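Local atomic coordinates of V-type ATPase 116 kDa subunit (Meiothermus ruber, PDB entry 3RRK), a protein that probably serves, through this cytoplasmic N-terminal domain of subunit I, as a stator element of a rotary proton-transporting V-type ATPase. Residues L118-A132 against A228-L242. Numbering follows the deposited sequence.
Sequences LEEEIQTIELFGKAA and AARMKERARLAPEEL
In the helical bundle that joins the two α/β lobes of this cytoplasmic domain, L118 fits as a knob into a hole formed by R234, A238, E241 and L242. Helices 94-138 and 224-281 run roughly antiparallel, their local axes 9.7 Å apart at closest approach and inclined at 146°. L118 CD2 lies 4.0 Å from A238 CB, while I122 lays CG1 on that methyl and sends CD1 to within 3.9 Å of L242 CD2. I125 CD1 crosses the R234 stem, 3.6 Å from its CB. At the far end M231 brings SD and CE onto A132 CB, and CE meets F128 CB.

Along one flank, E121 extends with CG anti to the backbone N (chi1 -153°) and meets R234, their planes 47° apart: R234 NH2 bonds E121 OE1 at 3.3 Å, and R234 NE makes a weak bond to E121 OE2. R234 also grips E241 end-on, R234 NH1 to E241 OE2 at 3.1 Å and R234 NH2 to E241 OE1 at 3.0 Å. R230 NH2 pairs with E121 OE2 by charge alone, the oxygen lying well out of its guanidinium plane. Shared between two carboxylates, the R234 guanidinium is probably held in its rotation and probably offsets their repulsion.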
ATOM      1  N   LEU A 118      -5.514 -11.426  -7.481  1.00 41.69           N
ATOM      2  CA  LEU A 118      -5.119 -12.373  -8.515  1.00 48.71           C
ATOM      3  C   LEU A 118      -3.659 -12.792  -8.430  1.00 56.46           C
ATOM      4  O   LEU A 118      -3.367 -13.972  -8.500  1.00 64.93           O
ATOM      5  CB  LEU A 118      -5.467 -11.832  -9.896  1.00 58.26           C
ATOM      6  CG  LEU A 118      -6.983 -11.881 -10.119  1.00 64.22           C
ATOM      7  CD1 LEU A 118      -7.498 -10.604 -10.752  1.00 63.93           C
ATOM      8  CD2 LEU A 118      -7.382 -13.118 -10.932  1.00 65.16           C
ATOM      9  N   GLU A 119      -2.740 -11.848  -8.255  1.00 60.73           N
ATOM     10  CA  GLU A 119      -1.328 -12.210  -8.223  1.00 57.37           C
ATOM     11  C   GLU A 119      -1.000 -13.090  -7.023  1.00 60.39           C
ATOM     12  O   GLU A 119      -0.210 -14.022  -7.130  1.00 61.43           O
ATOM     13  CB  GLU A 119      -0.441 -10.970  -8.248  1.00 58.38           C
ATOM     14  CG  GLU A 119      -0.604 -10.116  -9.491  1.00 66.64           C
ATOM     15  CD  GLU A 119       0.141  -8.796  -9.388  1.00 83.17           C
ATOM     16  OE1 GLU A 119       0.528  -8.413  -8.260  1.00 85.53           O
ATOM     17  OE2 GLU A 119       0.336  -8.140 -10.434  1.00 94.11           O
ATOM     18  N   GLU A 120      -1.617 -12.795  -5.885  1.00 64.78           N
ATOM     19  CA  GLU A 120      -1.384 -13.576  -4.672  1.00 67.62           C
ATOM     20  C   GLU A 120      -1.983 -14.970  -4.841  1.00 63.41           C
ATOM     21  O   GLU A 120      -1.458 -15.956  -4.320  1.00 63.20           O
ATOM     22  CB  GLU A 120      -1.993 -12.879  -3.447  1.00 77.45           C
ATOM     23  CG  GLU A 120      -0.992 -12.199  -2.505  1.00 97.36           C
ATOM     24  CD  GLU A 120      -0.420 -10.868  -3.035  1.00115.21           C
ATOM     25  OE1 GLU A 120       0.659 -10.888  -3.679  1.00123.33           O
ATOM     26  OE2 GLU A 120      -1.031  -9.802  -2.783  1.00112.54           O
ATOM     27  N   GLU A 121      -3.083 -15.039  -5.584  1.00 53.73           N
ATOM     28  CA  GLU A 121      -3.775 -16.289  -5.836  1.00 54.98           C
ATOM     29  C   GLU A 121      -2.902 -17.203  -6.693  1.00 57.90           C
ATOM     30  O   GLU A 121      -2.656 -18.364  -6.359  1.00 63.90           O
ATOM     31  CB  GLU A 121      -5.108 -15.991  -6.548  1.00 81.18           C
ATOM     32  CG  GLU A 121      -6.256 -17.017  -6.335  1.00114.36           C
ATOM     33  CD  GLU A 121      -7.625 -16.487  -6.781  1.00106.44           C
ATOM     34  OE1 GLU A 121      -7.685 -15.605  -7.669  1.00103.23           O
ATOM     35  OE2 GLU A 121      -8.644 -16.952  -6.230  1.00105.04           O
ATOM     36  N   ILE A 122      -2.428 -16.652  -7.802  1.00 58.82           N
ATOM     37  CA  ILE A 122      -1.566 -17.364  -8.728  1.00 56.63           C
ATOM     38  C   ILE A 122      -0.270 -17.854  -8.082  1.00 61.49           C
ATOM     39  O   ILE A 122       0.192 -18.959  -8.359  1.00 72.67           O
ATOM     40  CB  ILE A 122      -1.256 -16.489  -9.934  1.00 54.78           C
ATOM     41  CG1 ILE A 122      -2.538 -16.233 -10.723  1.00 52.37           C
ATOM     42  CG2 ILE A 122      -0.227 -17.136 -10.819  1.00 59.04           C
ATOM     43  CD1 ILE A 122      -2.372 -15.198 -11.833  1.00 53.73           C
ATOM     44  N   GLN A 123       0.309 -17.045  -7.209  1.00 62.28           N
ATOM     45  CA  GLN A 123       1.517 -17.456  -6.496  1.00 61.82           C
ATOM     46  C   GLN A 123       1.253 -18.580  -5.494  1.00 56.57           C
ATOM     47  O   GLN A 123       2.043 -19.515  -5.388  1.00 56.26           O
ATOM     48  CB  GLN A 123       2.177 -16.258  -5.816  1.00 55.24           C
ATOM     49  CG  GLN A 123       2.688 -15.223  -6.800  1.00 70.12           C
ATOM     50  CD  GLN A 123       3.099 -13.919  -6.131  1.00 71.78           C
ATOM     51  OE1 GLN A 123       3.385 -13.887  -4.936  1.00 74.98           O
ATOM     52  NE2 GLN A 123       3.120 -12.837  -6.903  1.00 63.03           N
ATOM     53  N   THR A 124       0.151 -18.476  -4.758  1.00 51.40           N
ATOM     54  CA  THR A 124      -0.287 -19.548  -3.866  1.00 59.96           C
ATOM     55  C   THR A 124      -0.378 -20.868  -4.623  1.00 64.07           C
ATOM     56  O   THR A 124       0.151 -21.896  -4.198  1.00 65.11           O
ATOM     57  CB  THR A 124      -1.682 -19.270  -3.316  1.00 70.62           C
ATOM     58  OG1 THR A 124      -1.669 -18.047  -2.578  1.00 80.05           O
ATOM     59  CG2 THR A 124      -2.109 -20.386  -2.416  1.00 66.59           C
ATOM     60  N   ILE A 125      -1.073 -20.832  -5.749  1.00 55.79           N
ATOM     61  CA  ILE A 125      -1.193 -22.005  -6.581  1.00 56.45           C
ATOM     62  C   ILE A 125       0.177 -22.489  -7.049  1.00 60.74           C
ATOM     63  O   ILE A 125       0.378 -23.683  -7.242  1.00 63.93           O
ATOM     64  CB  ILE A 125      -2.132 -21.734  -7.775  1.00 57.37           C
ATOM     65  CG1 ILE A 125      -3.580 -21.616  -7.279  1.00 61.54           C
ATOM     66  CG2 ILE A 125      -1.999 -22.824  -8.822  1.00 46.97           C
ATOM     67  CD1 ILE A 125      -4.537 -21.040  -8.294  1.00 65.92           C
ATOM     68  N   GLU A 126       1.119 -21.566  -7.230  1.00 62.44           N
ATOM     69  CA  GLU A 126       2.473 -21.925  -7.660  1.00 66.84           C
ATOM     70  C   GLU A 126       3.219 -22.687  -6.574  1.00 61.39           C
ATOM     71  O   GLU A 126       3.911 -23.662  -6.833  1.00 66.55           O
ATOM     72  CB  GLU A 126       3.287 -20.680  -8.002  1.00 73.75           C
ATOM     73  CG  GLU A 126       2.966 -20.048  -9.327  1.00 84.78           C
ATOM     74  CD  GLU A 126       4.107 -19.190  -9.830  1.00 90.86           C
ATOM     75  OE1 GLU A 126       5.274 -19.623  -9.678  1.00 89.46           O
ATOM     76  OE2 GLU A 126       3.840 -18.088 -10.363  1.00 95.11           O
ATOM     77  N   LEU A 127       3.075 -22.217  -5.350  1.00 60.08           N
ATOM     78  CA  LEU A 127       3.706 -22.848  -4.215  1.00 63.94           C
ATOM     79  C   LEU A 127       3.057 -24.177  -3.833  1.00 61.36           C
ATOM     80  O   LEU A 127       3.740 -25.193  -3.733  1.00 60.33           O
ATOM     81  CB  LEU A 127       3.675 -21.883  -3.034  1.00 63.50           C
ATOM     82  CG  LEU A 127       4.780 -20.835  -3.120  1.00 64.45           C
ATOM     83  CD1 LEU A 127       4.593 -19.777  -2.059  1.00 68.29           C
ATOM     84  CD2 LEU A 127       6.112 -21.516  -2.971  1.00 58.76           C
ATOM     85  N   PHE A 128       1.737 -24.164  -3.627  1.00 57.29           N
ATOM     86  CA  PHE A 128       1.019 -25.334  -3.121  1.00 51.31           C
ATOM     87  C   PHE A 128       0.346 -26.238  -4.171  1.00 56.59           C
ATOM     88  O   PHE A 128      -0.199 -27.287  -3.840  1.00 61.80           O
ATOM     89  CB  PHE A 128      -0.004 -24.891  -2.096  1.00 54.40           C
ATOM     90  CG  PHE A 128       0.577 -24.132  -0.962  1.00 61.16           C
ATOM     91  CD1 PHE A 128       0.884 -24.766   0.227  1.00 67.20           C
ATOM     92  CD2 PHE A 128       0.824 -22.773  -1.079  1.00 70.34           C
ATOM     93  CE1 PHE A 128       1.432 -24.052   1.288  1.00 73.12           C
ATOM     94  CE2 PHE A 128       1.376 -22.055  -0.025  1.00 69.82           C
ATOM     95  CZ  PHE A 128       1.682 -22.698   1.160  1.00 68.82           C
ATOM     96  N   GLY A 129       0.398 -25.839  -5.431  1.00 56.66           N
ATOM     97  CA  GLY A 129      -0.250 -26.586  -6.489  1.00 69.13           C
ATOM     98  C   GLY A 129      -0.035 -28.089  -6.510  1.00 75.47           C
ATOM     99  O   GLY A 129      -0.972 -28.854  -6.274  1.00 76.71           O
ATOM    100  N   LYS A 130       1.187 -28.517  -6.817  1.00 78.95           N
ATOM    101  CA  LYS A 130       1.472 -29.943  -6.938  1.00 77.69           C
ATOM    102  C   LYS A 130       1.233 -30.684  -5.633  1.00 75.09           C
ATOM    103  O   LYS A 130       0.787 -31.821  -5.645  1.00 81.25           O
ATOM    104  CB  LYS A 130       2.890 -30.196  -7.452  1.00 86.19           C
ATOM    105  CG  LYS A 130       3.092 -29.799  -8.906  1.00106.85           C
ATOM    106  CD  LYS A 130       2.064 -30.459  -9.831  1.00122.95           C
ATOM    107  CE  LYS A 130       2.027 -29.766 -11.197  1.00136.75           C
ATOM    108  NZ  LYS A 130       1.203 -30.491 -12.214  1.00143.25           N
ATOM    109  N   ALA A 131       1.517 -30.035  -4.510  1.00 71.81           N
ATOM    110  CA  ALA A 131       1.315 -30.655  -3.209  1.00 71.12           C
ATOM    111  C   ALA A 131      -0.158 -30.990  -2.997  1.00 77.09           C
ATOM    112  O   ALA A 131      -0.500 -32.099  -2.588  1.00 82.33           O
ATOM    113  CB  ALA A 131       1.814 -29.751  -2.108  1.00 67.52           C
ATOM    114  N   ALA A 132      -1.028 -30.029  -3.279  1.00 71.12           N
ATOM    115  CA  ALA A 132      -2.463 -30.238  -3.139  1.00 65.16           C
ATOM    116  C   ALA A 132      -3.001 -31.319  -4.092  1.00 74.00           C
ATOM    117  O   ALA A 132      -3.921 -32.065  -3.747  1.00 72.03           O
ATOM    118  CB  ALA A 132      -3.202 -28.934  -3.342  1.00 59.69           C
ATOM    119  N   ALA A 228      -7.823 -28.791  -3.954  1.00 63.95           N
ATOM    120  CA  ALA A 228      -7.146 -29.114  -5.204  1.00 65.84           C
ATOM    121  C   ALA A 228      -7.995 -28.811  -6.437  1.00 67.11           C
ATOM    122  O   ALA A 228      -7.474 -28.486  -7.500  1.00 72.05           O
ATOM    123  CB  ALA A 228      -6.713 -30.570  -5.209  1.00 64.75           C
ATOM    124  N   ALA A 229      -9.306 -28.917  -6.300  1.00 65.33           N
ATOM    125  CA  ALA A 229     -10.166 -28.696  -7.445  1.00 66.19           C
ATOM    126  C   ALA A 229     -10.321 -27.207  -7.732  1.00 68.09           C
ATOM    127  O   ALA A 229     -10.236 -26.789  -8.884  1.00 72.82           O
ATOM    128  CB  ALA A 229     -11.508 -29.368  -7.238  1.00 67.27           C
ATOM    129  N   ARG A 230     -10.534 -26.413  -6.682  1.00 65.28           N
ATOM    130  CA  ARG A 230     -10.553 -24.954  -6.810  1.00 71.16           C
ATOM    131  C   ARG A 230      -9.216 -24.394  -7.319  1.00 67.92           C
ATOM    132  O   ARG A 230      -9.183 -23.489  -8.148  1.00 61.83           O
ATOM    133  CB  ARG A 230     -10.929 -24.285  -5.486  1.00 72.14           C
ATOM    134  CG  ARG A 230     -10.960 -22.769  -5.569  1.00 86.88           C
ATOM    135  CD  ARG A 230     -11.629 -22.152  -4.343  1.00104.01           C
ATOM    136  NE  ARG A 230     -11.645 -20.687  -4.385  1.00118.13           N
ATOM    137  CZ  ARG A 230     -10.660 -19.910  -3.932  1.00128.90           C
ATOM    138  NH1 ARG A 230      -9.571 -20.450  -3.403  1.00131.90           N
ATOM    139  NH2 ARG A 230     -10.756 -18.588  -4.008  1.00129.91           N
ATOM    140  N   MET A 231      -8.113 -24.933  -6.820  1.00 63.33           N
ATOM    141  CA  MET A 231      -6.814 -24.518  -7.309  1.00 63.19           C
ATOM    142  C   MET A 231      -6.659 -24.798  -8.795  1.00 73.36           C
ATOM    143  O   MET A 231      -6.043 -24.022  -9.520  1.00 77.33           O
ATOM    144  CB  MET A 231      -5.716 -25.253  -6.572  1.00 57.89           C
ATOM    145  CG  MET A 231      -5.475 -24.743  -5.194  1.00 56.96           C
ATOM    146  SD  MET A 231      -3.823 -25.191  -4.696  1.00 66.20           S
ATOM    147  CE  MET A 231      -3.998 -25.072  -2.918  1.00 58.96           C
ATOM    148  N   LYS A 232      -7.196 -25.923  -9.241  1.00 65.69           N
ATOM    149  CA  LYS A 232      -7.019 -26.331 -10.622  1.00 71.26           C
ATOM    150  C   LYS A 232      -7.789 -25.406 -11.558  1.00 72.46           C
ATOM    151  O   LYS A 232      -7.378 -25.173 -12.696  1.00 74.10           O
ATOM    152  CB  LYS A 232      -7.479 -27.779 -10.807  1.00 74.97           C
ATOM    153  CG  LYS A 232      -7.313 -28.331 -12.214  1.00 81.66           C
ATOM    154  CD  LYS A 232      -7.845 -29.764 -12.306  1.00 91.15           C
ATOM    155  CE  LYS A 232      -8.156 -30.170 -13.746  1.00 94.88           C
ATOM    156  NZ  LYS A 232      -8.841 -31.492 -13.839  1.00 93.55           N
ATOM    157  N   GLU A 233      -8.907 -24.881 -11.075  1.00 63.49           N
ATOM    158  CA  GLU A 233      -9.763 -24.060 -11.915  1.00 67.07           C
ATOM    159  C   GLU A 233      -9.347 -22.595 -11.835  1.00 72.56           C
ATOM    160  O   GLU A 233      -9.398 -21.872 -12.829  1.00 73.24           O
ATOM    161  CB  GLU A 233     -11.232 -24.239 -11.527  1.00 68.49           C
ATOM    162  CG  GLU A 233     -11.817 -23.100 -10.724  1.00 84.51           C
ATOM    163  CD  GLU A 233     -13.208 -23.407 -10.202  1.00101.93           C
ATOM    164  OE1 GLU A 233     -14.033 -23.940 -10.975  1.00107.06           O
ATOM    165  OE2 GLU A 233     -13.468 -23.120  -9.010  1.00108.24           O
ATOM    166  N   ARG A 234      -8.935 -22.153 -10.650  1.00 68.42           N
ATOM    167  CA  ARG A 234      -8.353 -20.826 -10.528  1.00 70.51           C
ATOM    168  C   ARG A 234      -7.092 -20.763 -11.391  1.00 77.68           C
ATOM    169  O   ARG A 234      -6.750 -19.710 -11.914  1.00 82.48           O
ATOM    170  CB  ARG A 234      -8.028 -20.471  -9.070  1.00 63.02           C
ATOM    171  CG  ARG A 234      -9.231 -20.433  -8.135  1.00 66.87           C
ATOM    172  CD  ARG A 234     -10.291 -19.452  -8.614  1.00 70.03           C
ATOM    173  NE  ARG A 234      -9.727 -18.145  -8.962  1.00 73.54           N
ATOM    174  CZ  ARG A 234     -10.115 -17.419 -10.010  1.00 69.38           C
ATOM    175  NH1 ARG A 234     -11.069 -17.870 -10.819  1.00 67.47           N
ATOM    176  NH2 ARG A 234      -9.551 -16.246 -10.256  1.00 63.20           N
ATOM    177  N   ALA A 235      -6.410 -21.895 -11.553  1.00 77.81           N
ATOM    178  CA  ALA A 235      -5.196 -21.939 -12.373  1.00 72.54           C
ATOM    179  C   ALA A 235      -5.522 -21.762 -13.844  1.00 78.74           C
ATOM    180  O   ALA A 235      -4.668 -21.362 -14.630  1.00 89.41           O
ATOM    181  CB  ALA A 235      -4.424 -23.234 -12.153  1.00 62.76           C
ATOM    182  N   ARG A 236      -6.761 -22.059 -14.216  1.00 80.21           N
ATOM    183  CA  ARG A 236      -7.188 -21.895 -15.598  1.00 87.13           C
ATOM    184  C   ARG A 236      -7.789 -20.510 -15.799  1.00 84.16           C
ATOM    185  O   ARG A 236      -7.605 -19.891 -16.844  1.00 91.26           O
ATOM    186  CB  ARG A 236      -8.207 -22.977 -15.983  1.00 98.17           C
ATOM    187  CG  ARG A 236      -8.375 -23.171 -17.486  1.00105.92           C
ATOM    188  CD  ARG A 236      -9.495 -24.153 -17.824  1.00111.91           C
ATOM    189  NE  ARG A 236     -10.820 -23.623 -17.510  1.00109.35           N
ATOM    190  CZ  ARG A 236     -11.531 -23.971 -16.442  1.00105.02           C
ATOM    191  NH1 ARG A 236     -11.047 -24.862 -15.583  1.00101.39           N
ATOM    192  NH2 ARG A 236     -12.728 -23.433 -16.236  1.00102.90           N
ATOM    193  N   LEU A 237      -8.498 -20.022 -14.786  1.00 74.77           N
ATOM    194  CA  LEU A 237      -9.217 -18.758 -14.899  1.00 71.78           C
ATOM    195  C   LEU A 237      -8.378 -17.530 -14.522  1.00 72.71           C
ATOM    196  O   LEU A 237      -8.450 -16.499 -15.192  1.00 70.55           O
ATOM    197  CB  LEU A 237     -10.508 -18.794 -14.069  1.00 67.31           C
ATOM    198  CG  LEU A 237     -11.518 -19.887 -14.449  1.00 72.58           C
ATOM    199  CD1 LEU A 237     -12.727 -19.896 -13.507  1.00 68.83           C
ATOM    200  CD2 LEU A 237     -11.957 -19.747 -15.901  1.00 65.18           C
ATOM    201  N   ALA A 238      -7.590 -17.641 -13.456  1.00 69.23           N
ATOM    202  CA  ALA A 238      -6.913 -16.476 -12.895  1.00 69.87           C
ATOM    203  C   ALA A 238      -6.013 -15.765 -13.892  1.00 74.25           C
ATOM    204  O   ALA A 238      -6.100 -14.548 -14.052  1.00 78.76           O
ATOM    205  CB  ALA A 238      -6.139 -16.841 -11.631  1.00 70.91           C
ATOM    206  N   PRO A 239      -5.145 -16.515 -14.575  1.00 74.48           N
ATOM    207  CA  PRO A 239      -4.189 -15.841 -15.455  1.00 76.85           C
ATOM    208  C   PRO A 239      -4.877 -14.973 -16.502  1.00 83.30           C
ATOM    209  O   PRO A 239      -4.342 -13.936 -16.888  1.00 90.49           O
ATOM    210  CB  PRO A 239      -3.450 -17.002 -16.113  1.00 76.16           C
ATOM    211  CG  PRO A 239      -3.564 -18.114 -15.123  1.00 78.12           C
ATOM    212  CD  PRO A 239      -4.929 -17.969 -14.538  1.00 77.10           C
ATOM    213  N   GLU A 240      -6.056 -15.378 -16.950  1.00 84.30           N
ATOM    214  CA  GLU A 240      -6.751 -14.594 -17.957  1.00 86.56           C
ATOM    215  C   GLU A 240      -7.496 -13.414 -17.332  1.00 81.03           C
ATOM    216  O   GLU A 240      -7.600 -12.347 -17.932  1.00 85.00           O
ATOM    217  CB  GLU A 240      -7.687 -15.470 -18.791  1.00 90.60           C
ATOM    218  CG  GLU A 240      -8.488 -14.693 -19.838  1.00105.81           C
ATOM    219  CD  GLU A 240      -7.620 -13.916 -20.831  1.00116.22           C
ATOM    220  OE1 GLU A 240      -6.515 -14.398 -21.179  1.00117.45           O
ATOM    221  OE2 GLU A 240      -8.052 -12.820 -21.268  1.00118.60           O
ATOM    222  N   GLU A 241      -8.006 -13.598 -16.124  1.00 71.95           N
ATOM    223  CA  GLU A 241      -8.659 -12.494 -15.430  1.00 72.22           C
ATOM    224  C   GLU A 241      -7.642 -11.396 -15.135  1.00 67.00           C
ATOM    225  O   GLU A 241      -7.976 -10.218 -15.092  1.00 71.69           O
ATOM    226  CB  GLU A 241      -9.323 -12.966 -14.127  1.00 72.51           C
ATOM    227  CG  GLU A 241     -10.398 -14.019 -14.324  1.00 74.39           C
ATOM    228  CD  GLU A 241     -10.860 -14.663 -13.032  1.00 77.13           C
ATOM    229  OE1 GLU A 241     -10.746 -14.030 -11.961  1.00 80.37           O
ATOM    230  OE2 GLU A 241     -11.339 -15.812 -13.095  1.00 82.32           O
ATOM    231  N   LEU A 242      -6.398 -11.795 -14.919  1.00 57.32           N
ATOM    232  CA  LEU A 242      -5.350 -10.841 -14.610  1.00 62.01           C
ATOM    233  C   LEU A 242      -5.038 -10.024 -15.866  1.00 70.46           C
ATOM    234  O   LEU A 242      -4.863  -8.809 -15.809  1.00 72.41           O
ATOM    235  CB  LEU A 242      -4.109 -11.572 -14.103  1.00 56.91           C
ATOM    236  CG  LEU A 242      -2.931 -10.708 -13.664  1.00 56.34           C
ATOM    237  CD1 LEU A 242      -3.393  -9.666 -12.674  1.00 57.00           C
ATOM    238  CD2 LEU A 242      -1.841 -11.574 -13.057  1.00 47.33           C
TER